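Local structure of ferritin heavy chain (1Z6O) at residues K121-R124 against N125-A129. The protein stores iron in a soluble, non-toxic form, its heavy chains oxidising ferrous iron within a secreted cage shared with light chains. Numbering follows the deposited sequence.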
loop_
_atom_site.group_PDB
_atom_site.type_symbol
_atom_site.label_atom_id
_atom_site.label_comp_id
_atom_site.label_asym_id
_atom_site.label_seq_id
_atom_site.Cartn_x
_atom_site.Cartn_y
_atom_site.Cartn_z
ATOM N N LYS M 121 36.204 -18.620 40.274
ATOM C CA LYS M 121 36.803 -18.618 41.603
ATOM C C LYS M 121 37.491 -17.268 41.866
ATOM O O LYS M 121 37.404 -16.708 42.962
ATOM C CB LYS M 121 37.813 -19.762 41.685
ATOM C CG LYS M 121 38.478 -19.940 43.023
ATOM C CD LYS M 121 39.361 -21.188 42.980
ATOM C CE LYS M 121 40.245 -21.283 44.213
ATOM N NZ LYS M 121 41.226 -22.407 44.110
ATOM N N SER M 122 38.170 -16.739 40.856
ATOM C CA SER M 122 38.846 -15.457 41.015
ATOM C C SER M 122 37.838 -14.315 41.250
ATOM O O SER M 122 38.064 -13.442 42.094
ATOM C CB SER M 122 39.718 -15.174 39.779
ATOM O OG SER M 122 40.315 -13.895 39.887
ATOM N N ILE M 123 36.725 -14.313 40.516
ATOM C CA ILE M 123 35.711 -13.270 40.713
ATOM C C ILE M 123 35.131 -13.378 42.134
ATOM O O ILE M 123 34.890 -12.368 42.788
ATOM C CB ILE M 123 34.569 -13.397 39.658
ATOM C CG1 ILE M 123 35.118 -12.991 38.278
ATOM C CG2 ILE M 123 33.375 -12.487 40.035
ATOM C CD1 ILE M 123 34.249 -13.440 37.117
ATOM N N ARG M 124 34.900 -14.601 42.609
ATOM C CA ARG M 124 34.380 -14.776 43.966
ATOM C C ARG M 124 35.397 -14.208 44.971
ATOM O O ARG M 124 35.013 -13.662 46.008
ATOM C CB ARG M 124 34.076 -16.266 44.247
ATOM C CG ARG M 124 32.802 -16.790 43.504
ATOM C CD ARG M 124 32.648 -18.318 43.673
ATOM N NE ARG M 124 32.834 -18.649 45.077
ATOM C CZ ARG M 124 31.898 -18.535 46.009
ATOM N NH1 ARG M 124 30.670 -18.138 45.690
ATOM N NH2 ARG M 124 32.221 -18.703 47.283
ATOM N N ASN M 125 36.689 -14.326 44.671
ATOM C CA ASN M 125 37.702 -13.754 45.562
ATOM C C ASN M 125 37.723 -12.225 45.494
ATOM O O ASN M 125 38.037 -11.568 46.482
ATOM C CB ASN M 125 39.089 -14.326 45.255
ATOM C CG ASN M 125 39.256 -15.726 45.822
ATOM O OD1 ASN M 125 38.747 -16.022 46.904
ATOM N ND2 ASN M 125 39.966 -16.585 45.107
ATOM N N VAL M 126 37.394 -11.647 44.339
ATOM C CA VAL M 126 37.323 -10.180 44.246
ATOM C C VAL M 126 36.125 -9.743 45.104
ATOM O O VAL M 126 36.185 -8.760 45.852
ATOM C CB VAL M 126 37.081 -9.698 42.789
ATOM C CG1 VAL M 126 36.952 -8.160 42.759
ATOM C CG2 VAL M 126 38.246 -10.151 41.883
ATOM N N ILE M 127 35.023 -10.481 44.987
ATOM C CA ILE M 127 33.829 -10.173 45.769
ATOM C C ILE M 127 34.168 -10.203 47.272
ATOM O O ILE M 127 33.798 -9.290 48.024
ATOM C CB ILE M 127 32.695 -11.189 45.449
ATOM C CG1 ILE M 127 32.096 -10.856 44.070
ATOM C CG2 ILE M 127 31.614 -11.150 46.534
ATOM C CD1 ILE M 127 31.186 -11.967 43.513
ATOM N N LYS M 128 34.875 -11.242 47.709
ATOM C CA LYS M 128 35.257 -11.340 49.125
ATOM C C LYS M 128 36.099 -10.144 49.561
ATOM O O LYS M 128 35.858 -9.557 50.619
ATOM C CB LYS M 128 36.070 -12.612 49.403
ATOM C CG LYS M 128 35.345 -13.905 49.181
ATOM C CD LYS M 128 36.190 -15.077 49.682
ATOM C CE LYS M 128 35.612 -16.418 49.233
ATOM N NZ LYS M 128 35.766 -16.641 47.764
ATOM N N ALA M 129 37.101 -9.792 48.761
ATOM C CA ALA M 129 37.955 -8.657 49.100
ATOM C C ALA M 129 37.160 -7.353 49.182
ATOM O O ALA M 129 37.377 -6.535 50.079
ATOM C CB ALA M 129 39.082 -8.507 48.064
HETATM O O HOH W 1 35.001 -19.655 48.400
#
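Lys128 reaches back over the preceding helical turn to Arg124, its NZ coming to 3.9 Å from Arg124 CB and lying oblique to the guanidinium. The two like charges stand close, Arg124 NH2 4.1 Å from Lys128 NZ, and one water accepting from both probably eases their proximity, standing at the guanidinium edge in its plane, 3.1 Å from Arg124 NH2. Beyond CB, Lys128 runs extended as far as its last torsion, where a bend (chi4 70°) brings the ammonium to Asn125. There Lys128 NZ donates to Asn125 OD1 at 3.2 Å, approaching from above the amide carbonyl plane, 46° out of it. Were this lysine shortened to an alanine, Asn125 OD1 would probably lose this donor and the water one of the two described. On the buried side, Ile123 CG2 meets Ile127 CD1 at 4.1 Å. Beneath these side chains run four successive i to i+4 backbone bonds, the straightest from Ile127 N to Ile123 O (164° at the hydrogen). Farther out, Arg124 NH1 is hydrogen-bonded to Asn137 O of a second heavy-chain subunit, whose Phe136 makes a cation-pi contact with Arg124. Ser122 OG is hydrogen-bonded to Gln28 on helix 19-47, while Ile127 packs on Leu145 of helix 139-168. The side chain of Ile123 lies about 6 Å from the bound iron, placing this regular alpha-helical segment beside the ferroxidase site, in the four-helix bundle characteristic of ferritins.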